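Local structure of glutaredoxin (Chlorella sorokiniana, 4I2U) at residues 2-7 against 55-60; 9-14 against 18-23; 33-38 against 94-99. The protein binds glutathione and, as a glutaredoxin of the thioredoxin fold, probably catalyses glutathione-dependent thiol-disulfide exchange in cellular redox homeostasis. All blocks are in the same frame, centred on the assembly; numbering follows the deposited sequence. Where two conformers were deposited one is given.

Interaction 1 of 3, residues 2-7 against 55-60. With GSH (glutathione), chain B.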
loop_
_atom_site.group_PDB
_atom_site.type_symbol
_atom_site.label_atom_id
_atom_site.label_comp_id
_atom_site.label_asym_id
_atom_site.label_seq_id
_atom_site.Cartn_x
_atom_site.Cartn_y
_atom_site.Cartn_z
ATOM N N SER A 2 15.090 6.863 -12.604
ATOM C CA SER A 2 13.939 7.266 -13.404
ATOM C C SER A 2 12.919 7.987 -12.540
ATOM O O SER A 2 12.949 7.890 -11.309
ATOM C CB SER A 2 13.271 6.043 -14.033
ATOM O OG SER A 2 12.524 5.323 -13.064
ATOM N N ALA A 3 12.015 8.706 -13.194
ATOM C CA ALA A 3 10.926 9.382 -12.514
ATOM C C ALA A 3 10.087 8.374 -11.740
ATOM O O ALA A 3 9.725 8.634 -10.604
ATOM C CB ALA A 3 10.060 10.129 -13.507
ATOM N N ALA A 4 9.768 7.241 -12.362
ATOM C CA ALA A 4 8.914 6.238 -11.725
ATOM C C ALA A 4 9.577 5.678 -10.476
ATOM O O ALA A 4 8.937 5.554 -9.434
ATOM C CB ALA A 4 8.590 5.108 -12.701
ATOM N N LYS A 5 10.856 5.335 -10.575
ATOM C CA LYS A 5 11.578 4.798 -9.436
ATOM C C LYS A 5 11.625 5.823 -8.313
ATOM O O LYS A 5 11.401 5.496 -7.140
ATOM C CB LYS A 5 12.985 4.366 -9.848
ATOM C CG LYS A 5 13.836 3.873 -8.676
ATOM C CD LYS A 5 15.139 3.254 -9.138
ATOM C CE LYS A 5 15.710 2.334 -8.063
ATOM N NZ LYS A 5 16.049 3.084 -6.830
ATOM N N GLN A 6 11.934 7.072 -8.655
ATOM C CA GLN A 6 12.024 8.107 -7.629
ATOM C C GLN A 6 10.675 8.309 -6.957
ATOM O O GLN A 6 10.591 8.492 -5.738
ATOM C CB GLN A 6 12.516 9.416 -8.236
ATOM C CG GLN A 6 12.895 10.470 -7.208
ATOM C CD GLN A 6 13.334 11.773 -7.852
ATOM O OE1 GLN A 6 12.529 12.688 -8.040
ATOM N NE2 GLN A 6 14.616 11.862 -8.201
ATOM N N LEU A 7 9.611 8.293 -7.748
ATOM C CA LEU A 7 8.269 8.416 -7.195
ATOM C C LEU A 7 7.966 7.309 -6.198
ATOM O O LEU A 7 7.522 7.562 -5.071
ATOM C CB LEU A 7 7.237 8.404 -8.319
ATOM C CG LEU A 7 5.749 8.510 -7.963
ATOM C CD1 LEU A 7 5.132 7.225 -7.426
ATOM C CD2 LEU A 7 5.506 9.644 -6.990
ATOM N N GLY A 55 1.464 5.450 -15.046
ATOM C CA GLY A 55 1.129 4.299 -14.234
ATOM C C GLY A 55 1.826 3.014 -14.658
ATOM O O GLY A 55 2.219 2.228 -13.787
ATOM N N ALA A 56 1.969 2.782 -15.955
ATOM C CA ALA A 56 2.601 1.547 -16.418
ATOM C C ALA A 56 4.075 1.516 -16.035
ATOM O O ALA A 56 4.613 0.454 -15.678
ATOM C CB ALA A 56 2.426 1.390 -17.909
ATOM N N ALA A 57 4.737 2.664 -16.111
ATOM C CA ALA A 57 6.139 2.746 -15.704
ATOM C C ALA A 57 6.281 2.489 -14.210
ATOM O O ALA A 57 7.264 1.899 -13.744
ATOM C CB ALA A 57 6.733 4.099 -16.061
ATOM N N ILE A 58 5.333 2.983 -13.430
ATOM C CA ILE A 58 5.350 2.729 -12.001
ATOM C C ILE A 58 5.135 1.247 -11.719
ATOM O O ILE A 58 5.825 0.659 -10.885
ATOM C CB ILE A 58 4.314 3.611 -11.272
ATOM C CG1 ILE A 58 4.778 5.071 -11.328
ATOM C CG2 ILE A 58 4.129 3.164 -9.829
ATOM C CD1 ILE A 58 3.733 6.054 -10.943
ATOM N N GLN A 59 4.211 0.618 -12.431
ATOM C CA GLN A 59 4.030 -0.819 -12.275
ATOM C C GLN A 59 5.285 -1.586 -12.649
ATOM O O GLN A 59 5.604 -2.576 -11.998
ATOM C CB GLN A 59 2.870 -1.328 -13.111
ATOM C CG GLN A 59 1.513 -0.857 -12.606
ATOM C CD GLN A 59 0.368 -1.492 -13.376
ATOM O OE1 GLN A 59 -0.167 -0.914 -14.322
ATOM N NE2 GLN A 59 0.004 -2.709 -12.997
ATOM N N ASP A 60 5.979 -1.147 -13.695
ATOM C CA ASP A 60 7.241 -1.769 -14.088
ATOM C C ASP A 60 8.256 -1.705 -12.955
ATOM O O ASP A 60 8.935 -2.694 -12.673
ATOM C CB ASP A 60 7.822 -1.058 -15.313
ATOM C CG ASP A 60 7.101 -1.373 -16.591
ATOM O OD1 ASP A 60 6.337 -2.361 -16.633
ATOM O OD2 ASP A 60 7.351 -0.626 -17.568
HETATM N N1 GSH B . -4.537 -11.785 -5.868
HETATM C CA1 GSH B . -4.058 -10.449 -6.256
HETATM C C1 GSH B . -4.178 -9.576 -5.034
HETATM O O11 GSH B . -4.628 -10.092 -3.993
HETATM O O12 GSH B . -3.799 -8.377 -5.069
HETATM C CB1 GSH B . -4.875 -9.976 -7.455
HETATM C CG1 GSH B . -4.405 -8.640 -8.019
HETATM C CD1 GSH B . -4.766 -8.493 -9.487
HETATM O OE1 GSH B . -4.623 -9.420 -10.289
HETATM N N2 GSH B . -5.197 -7.308 -9.878
HETATM C CA2 GSH B . -5.465 -7.004 -11.287
HETATM C C2 GSH B . -4.250 -6.457 -11.999
HETATM O O2 GSH B . -3.291 -6.028 -11.375
HETATM C CB2 GSH B . -6.634 -6.025 -11.403
HETATM S SG2 GSH B . -8.211 -6.779 -10.916
HETATM N N3 GSH B . -4.257 -6.508 -13.323
HETATM C CA3 GSH B . -3.087 -6.147 -14.086
HETATM C C3 GSH B . -2.798 -4.667 -14.138
HETATM O O31 GSH B . -3.641 -3.828 -13.761
HETATM O O32 GSH B . -1.667 -4.359 -14.582
#
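Leu7 and Ile58 meet through the ends of their side chains because Leu7 holds CG trans to its backbone N, while Ile58 turns CG1 trans to its carbonyl carbon and stretches on to CD1 (chi2 167°). Leu7 CD1 then lies 4.0 Å from Ile58 CD1, the two chains meeting at a slant. One turn back on helix 3-14, Ala4 points its CB at helix 55-66, 3.6 Å from Ala57 O and 4.0 Å from Ala57 CB, with Ile58 CG1 at 4.1 Å. The segment axes approach to 8.6 Å, crossing at -67°, a closeness consistent with the small alanines. The two helices pack together on the sheet of the thioredoxin fold, Leu7 and Ile58 both resting on Phe20 of strand 17-21. Gln59 faces away from helix 3-14 and extends to glutathione, where NE2 donates to O32 at 2.8 Å with an N-H...O angle of 163°. Ser2 OG accepts from Lys5 N at 3.0 Å, an ST motif. No hydrogen bond joins the segments, which implies that van der Waals contact of methyl and methylene groups, and of Ala4 CB against the Ala57 carbonyl, holds them, while Gln59 NE2 is shared between the ligand and the Arg69 carbonyl.

Interaction 2 of 3, residues 9-14 against 18-23. With GSH (glutathione), chain B.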
loop_
_atom_site.group_PDB
_atom_site.type_symbol
_atom_site.label_atom_id
_atom_site.label_comp_id
_atom_site.label_asym_id
_atom_site.label_seq_id
_atom_site.Cartn_x
_atom_site.Cartn_y
_atom_site.Cartn_z
ATOM N N ASP A 9 10.052 5.142 -4.608
ATOM C CA ASP A 9 10.960 5.122 -3.465
ATOM C C ASP A 9 10.628 6.240 -2.487
ATOM O O ASP A 9 10.563 6.021 -1.267
ATOM C CB ASP A 9 12.419 5.257 -3.906
ATOM C CG ASP A 9 12.942 4.038 -4.672
ATOM O OD1 ASP A 9 12.259 2.999 -4.744
ATOM O OD2 ASP A 9 14.096 4.146 -5.157
ATOM N N SER A 10 10.444 7.447 -3.001
ATOM C CA SER A 10 10.162 8.599 -2.149
ATOM C C SER A 10 8.811 8.459 -1.469
ATOM O O SER A 10 8.635 8.879 -0.331
ATOM C CB SER A 10 10.188 9.889 -2.963
ATOM O OG SER A 10 11.494 10.162 -3.434
ATOM N N THR A 11 7.847 7.884 -2.169
ATOM C CA THR A 11 6.526 7.753 -1.592
ATOM C C THR A 11 6.523 6.761 -0.433
ATOM O O THR A 11 5.932 7.043 0.627
ATOM C CB THR A 11 5.494 7.356 -2.653
ATOM O OG1 THR A 11 5.425 8.379 -3.649
ATOM C CG2 THR A 11 4.112 7.185 -2.040
ATOM N N ILE A 12 7.163 5.613 -0.608
ATOM C CA ILE A 12 7.120 4.603 0.442
ATOM C C ILE A 12 8.015 4.967 1.616
ATOM O O ILE A 12 7.763 4.509 2.727
ATOM C CB ILE A 12 7.432 3.168 -0.062
ATOM C CG1 ILE A 12 8.903 3.005 -0.470
ATOM C CG2 ILE A 12 6.481 2.805 -1.178
ATOM C CD1 ILE A 12 9.257 1.583 -0.871
ATOM N N SER A 13 9.041 5.789 1.410
ATOM C CA SER A 13 9.901 6.213 2.522
ATOM C C SER A 13 9.369 7.468 3.210
ATOM O O SER A 13 9.749 7.747 4.343
ATOM C CB SER A 13 11.343 6.402 2.047
ATOM O OG SER A 13 11.428 7.394 1.052
ATOM N N GLY A 14 8.474 8.207 2.553
ATOM C CA GLY A 14 7.949 9.446 3.093
ATOM C C GLY A 14 6.548 9.345 3.658
ATOM O O GLY A 14 6.076 10.298 4.255
ATOM N N VAL A 18 1.156 3.084 2.324
ATOM C CA VAL A 18 1.022 3.366 0.903
ATOM C C VAL A 18 0.375 2.198 0.186
ATOM O O VAL A 18 0.748 1.040 0.403
ATOM C CB VAL A 18 2.411 3.650 0.275
ATOM C CG1 VAL A 18 2.304 3.889 -1.224
ATOM C CG2 VAL A 18 3.061 4.847 0.954
ATOM N N ILE A 19 -0.573 2.487 -0.689
ATOM C CA ILE A 19 -1.161 1.461 -1.531
ATOM C C ILE A 19 -1.127 1.951 -2.972
ATOM O O ILE A 19 -1.745 2.972 -3.308
ATOM C CB ILE A 19 -2.573 1.056 -1.056
ATOM C CG1 ILE A 19 -3.138 -0.007 -1.990
ATOM C CG2 ILE A 19 -3.524 2.263 -0.915
ATOM C CD1 ILE A 19 -4.348 -0.734 -1.415
ATOM N N PHE A 20 -0.357 1.270 -3.812
ATOM C CA PHE A 20 -0.400 1.528 -5.251
ATOM C C PHE A 20 -1.592 0.758 -5.764
ATOM O O PHE A 20 -1.711 -0.444 -5.520
ATOM C CB PHE A 20 0.911 1.090 -5.916
ATOM C CG PHE A 20 2.090 1.926 -5.479
ATOM C CD1 PHE A 20 2.872 1.547 -4.405
ATOM C CD2 PHE A 20 2.390 3.126 -6.109
ATOM C CE1 PHE A 20 3.921 2.336 -3.976
ATOM C CE2 PHE A 20 3.431 3.922 -5.688
ATOM C CZ PHE A 20 4.200 3.541 -4.625
ATOM N N SER A 21 -2.474 1.450 -6.468
ATOM C CA SER A 21 -3.840 1.024 -6.685
ATOM C C SER A 21 -4.287 1.353 -8.098
ATOM O O SER A 21 -3.622 2.074 -8.828
ATOM C CB SER A 21 -4.696 1.781 -5.649
ATOM O OG SER A 21 -6.102 1.606 -5.825
ATOM N N LYS A 22 -5.417 0.775 -8.494
ATOM C CA LYS A 22 -6.226 1.296 -9.596
ATOM C C LYS A 22 -7.645 1.413 -9.097
ATOM O O LYS A 22 -8.115 0.586 -8.314
ATOM C CB LYS A 22 -6.150 0.405 -10.835
ATOM C CG LYS A 22 -4.783 0.457 -11.460
ATOM C CD LYS A 22 -4.604 -0.421 -12.665
ATOM C CE LYS A 22 -3.165 -0.381 -13.146
ATOM N NZ LYS A 22 -2.968 -1.196 -14.360
ATOM N N THR A 23 -8.332 2.459 -9.523
ATOM C CA THR A 23 -9.629 2.813 -8.936
ATOM C C THR A 23 -10.683 1.728 -9.083
ATOM O O THR A 23 -11.560 1.587 -8.237
ATOM C CB THR A 23 -10.192 4.119 -9.519
ATOM O OG1 THR A 23 -10.353 3.997 -10.926
ATOM C CG2 THR A 23 -9.283 5.294 -9.184
HETATM N N1 GSH B . -4.537 -11.785 -5.868
HETATM C CA1 GSH B . -4.058 -10.449 -6.256
HETATM C C1 GSH B . -4.178 -9.576 -5.034
HETATM O O11 GSH B . -4.628 -10.092 -3.993
HETATM O O12 GSH B . -3.799 -8.377 -5.069
HETATM C CB1 GSH B . -4.875 -9.976 -7.455
HETATM C CG1 GSH B . -4.405 -8.640 -8.019
HETATM C CD1 GSH B . -4.766 -8.493 -9.487
HETATM O OE1 GSH B . -4.623 -9.420 -10.289
HETATM N N2 GSH B . -5.197 -7.308 -9.878
HETATM C CA2 GSH B . -5.465 -7.004 -11.287
HETATM C C2 GSH B . -4.250 -6.457 -11.999
HETATM O O2 GSH B . -3.291 -6.028 -11.375
HETATM C CB2 GSH B . -6.634 -6.025 -11.403
HETATM S SG2 GSH B . -8.211 -6.779 -10.916
HETATM N N3 GSH B . -4.257 -6.508 -13.323
HETATM C CA3 GSH B . -3.087 -6.147 -14.086
HETATM C C3 GSH B . -2.798 -4.667 -14.138
HETATM O O31 GSH B . -3.641 -3.828 -13.761
HETATM O O32 GSH B . -1.667 -4.359 -14.582
#
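The N-terminal helix 3-14 packs on strand 17-21, the first strand of this glutaredoxin's thioredoxin fold, and the strand leads directly to the glutathione site. Helix and strand run roughly antiparallel, their segment axes at 146° and 9.3 Å apart at closest approach. Val18 points at the helix and straddles Thr11: CG1 lies 3.8 Å from Thr11 CG2, and CG2 lies 3.6 Å from Thr11 O. The threonine methyl can face the valine because chi1 of -62° swings CG2 to the far side from the backbone N and leaves OG1 to hydrogen-bond Leu7 O one turn back. Ile12 instead uses its branch methyl. Its CG2 approaches the Phe20 ring at the edge, in plane, 3.8 Å from CE1, while CG1, wedged between backbone N and carbonyl carbon (chi1 70°), carries the longer arm away from the strand. Near the helix end, Asp9 O takes two donors from opposite faces of its carbonyl plane, Ser13 N and Ser13 OG, the latter at 2.8 Å. Past the strand, Lys22 extends its chain so that NZ meets glutathione O31 at 2.8 Å, with Gln59 OE1 as a second partner. A leucine in its place would probably leave the glycine carboxylate of glutathione without this positive charge and Gln59 OE1 without the lysine as donor. Strand 17-21 lies inside the sheet, its backbone bonded to strand 45-48 through Ile19 and Ser21 and to strand 73-76 through Val18 and Phe20, while from helix 55-66 Leu62 packs on Phe20 and Leu65 packs on Ile12.

Interaction 3 of 3, residues 33-38 against 94-99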
loop_
_atom_site.group_PDB
_atom_site.type_symbol
_atom_site.label_atom_id
_atom_site.label_comp_id
_atom_site.label_asym_id
_atom_site.label_seq_id
_atom_site.Cartn_x
_atom_site.Cartn_y
_atom_site.Cartn_z
ATOM N N ARG A 33 -10.087 -1.149 2.232
ATOM C CA ARG A 33 -11.034 -1.387 3.317
ATOM C C ARG A 33 -10.368 -2.044 4.505
ATOM O O ARG A 33 -10.693 -1.742 5.656
ATOM C CB ARG A 33 -12.230 -2.196 2.818
ATOM C CG ARG A 33 -13.163 -1.377 1.924
ATOM C CD ARG A 33 -14.248 -2.232 1.255
ATOM N NE ARG A 33 -15.219 -1.401 0.541
ATOM C CZ ARG A 33 -16.070 -1.847 -0.384
ATOM N NH1 ARG A 33 -16.084 -3.130 -0.728
ATOM N NH2 ARG A 33 -16.914 -0.995 -0.969
ATOM N N ALA A 34 -9.416 -2.929 4.255
ATOM C CA ALA A 34 -8.674 -3.552 5.343
ATOM C C ALA A 34 -7.888 -2.516 6.146
ATOM O O ALA A 34 -7.925 -2.505 7.378
ATOM C CB ALA A 34 -7.741 -4.616 4.794
ATOM N N LEU A 35 -7.168 -1.642 5.460
ATOM C CA LEU A 35 -6.404 -0.599 6.123
ATOM C C LEU A 35 -7.315 0.387 6.869
ATOM O O LEU A 35 -6.962 0.867 7.954
ATOM C CB LEU A 35 -5.557 0.156 5.096
ATOM C CG LEU A 35 -4.437 -0.677 4.453
ATOM C CD1 LEU A 35 -3.940 0.007 3.212
ATOM C CD2 LEU A 35 -3.307 -0.893 5.441
ATOM N N GLU A 36 -8.499 0.650 6.325
ATOM C CA GLU A 36 -9.410 1.634 6.898
ATOM C C GLU A 36 -10.052 1.153 8.175
ATOM O O GLU A 36 -10.662 1.952 8.881
ATOM C CB GLU A 36 -10.483 2.019 5.887
ATOM C CG GLU A 36 -9.957 2.904 4.758
ATOM C CD GLU A 36 -10.868 2.963 3.550
ATOM O OE1 GLU A 36 -12.017 2.487 3.634
ATOM O OE2 GLU A 36 -10.418 3.484 2.514
ATOM N N LYS A 37 -9.906 -0.122 8.516
ATOM C CA LYS A 37 -10.342 -0.594 9.826
ATOM C C LYS A 37 -9.517 0.063 10.923
ATOM O O LYS A 37 -9.972 0.182 12.057
ATOM C CB LYS A 37 -10.178 -2.104 9.938
ATOM C CG LYS A 37 -11.029 -2.919 8.995
ATOM C CD LYS A 37 -10.625 -4.387 9.064
ATOM C CE LYS A 37 -11.485 -5.261 8.168
ATOM N NZ LYS A 37 -12.821 -5.542 8.762
ATOM N N PHE A 38 -8.292 0.464 10.604
ATOM C CA PHE A 38 -7.343 0.926 11.615
ATOM C C PHE A 38 -6.941 2.371 11.478
ATOM O O PHE A 38 -6.548 2.989 12.479
ATOM C CB PHE A 38 -6.093 0.048 11.571
ATOM C CG PHE A 38 -6.403 -1.410 11.644
ATOM C CD1 PHE A 38 -6.929 -1.940 12.803
ATOM C CD2 PHE A 38 -6.231 -2.235 10.554
ATOM C CE1 PHE A 38 -7.246 -3.274 12.892
ATOM C CE2 PHE A 38 -6.544 -3.583 10.639
ATOM C CZ PHE A 38 -7.054 -4.100 11.807
ATOM N N GLY A 94 -3.958 -10.160 12.720
ATOM C CA GLY A 94 -3.281 -9.429 13.771
ATOM C C GLY A 94 -1.952 -8.849 13.357
ATOM O O GLY A 94 -1.445 -7.935 14.006
ATOM N N LYS A 95 -1.366 -9.356 12.277
ATOM C CA LYS A 95 -0.024 -8.931 11.896
ATOM C C LYS A 95 0.001 -7.524 11.314
ATOM O O LYS A 95 0.992 -6.791 11.470
ATOM C CB LYS A 95 0.599 -9.923 10.911
ATOM C CG LYS A 95 0.867 -11.276 11.497
ATOM C CD LYS A 95 1.540 -12.165 10.461
ATOM C CE LYS A 95 1.682 -13.584 10.952
ATOM N NZ LYS A 95 1.640 -13.644 12.432
ATOM N N LEU A 96 -1.051 -7.115 10.620
ATOM C CA LEU A 96 -1.084 -5.765 10.093
ATOM C C LEU A 96 -1.078 -4.761 11.232
ATOM O O LEU A 96 -0.343 -3.767 11.207
ATOM C CB LEU A 96 -2.298 -5.569 9.195
ATOM C CG LEU A 96 -2.415 -4.162 8.589
ATOM C CD1 LEU A 96 -1.196 -3.794 7.739
ATOM C CD2 LEU A 96 -3.659 -4.079 7.768
ATOM N N GLU A 97 -1.877 -5.009 12.251
ATOM C CA GLU A 97 -1.905 -4.120 13.405
ATOM C C GLU A 97 -0.538 -4.027 14.061
ATOM O O GLU A 97 -0.120 -2.955 14.461
ATOM C CB GLU A 97 -2.933 -4.596 14.430
ATOM C CG GLU A 97 -4.354 -4.301 14.043
ATOM C CD GLU A 97 -5.326 -5.115 14.852
ATOM O OE1 GLU A 97 -5.611 -6.264 14.476
ATOM O OE2 GLU A 97 -5.798 -4.609 15.891
ATOM N N VAL A 98 0.164 -5.146 14.195
ATOM C CA VAL A 98 1.505 -5.103 14.761
ATOM C C VAL A 98 2.394 -4.191 13.921
ATOM O O VAL A 98 3.117 -3.350 14.457
ATOM C CB VAL A 98 2.133 -6.521 14.862
ATOM C CG1 VAL A 98 3.623 -6.443 15.245
ATOM C CG2 VAL A 98 1.361 -7.374 15.859
ATOM N N MET A 99 2.353 -4.347 12.605
ATOM C CA MET A 99 3.163 -3.492 11.742
ATOM C C MET A 99 2.799 -2.028 11.843
ATOM O O MET A 99 3.676 -1.154 11.849
ATOM C CB MET A 99 3.057 -3.945 10.292
ATOM C CG MET A 99 3.753 -5.273 10.063
ATOM S SD MET A 99 3.892 -5.778 8.356
ATOM C CE MET A 99 2.227 -6.153 8.061
#
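This is a largely apolar contact, with a glutamate methylene in CH-pi contact, joining the C-terminal end of helix 26-36 to the first turn of helix 95-102. Phe38 and Glu97 make its closest approach. Glu97 CG lies over one face of the Phe38 ring, 3.7 Å from the centroid and 27° off the ring normal, displaced toward the rim and 3.3 Å from CE1. Beyond CG the carboxylate runs out past the rim at CE1 and CZ, its plane 18° from that of the ring. On the opposite face Lys37 CB sits over the ring centre, so the phenyl group is sandwiched between aliphatic carbons. Leu96 supplies the deeper part: its chi2 of 59° turns CD1 aside and lets CD2 prolong the chain outward, to within 4.0 Å of Leu35 CD2 and 4.1 Å of Phe38 CE2. Leu96 also touches Ile76 and Ile81 of the sheet and Leu90 and Ala91 of helix 84-93, while Leu35 rests on Ile44. No hydrogen bond crosses between the segments. The chemistry is therefore dispersion among the leucine methyls and the ring, with a CH-pi contact from the methylene of the partly exposed Glu97, whose carboxylate may remain charged.

Interactions 1 and 2 share helix 3-14 and lie 11 Å apart between centres, with interaction 2 nested along the chain inside the loop that interaction 1 closes. They touch at Phe20, packed by Leu7 and Ile58, and at the hydrogen bond from Lys22 to Gln59, and these last two residues, one from each contact, both bond the glutathione. Interaction 3 opens after interaction 2 closes, about 16 Å from interaction 2 and 26 Å from interaction 1 between centres, across the chain's centre from the latter; its segments alternate with those of interaction 1. Together they tie helices on both sides of the four-stranded sheet, and of the three contacts only the first two hold pocket residues.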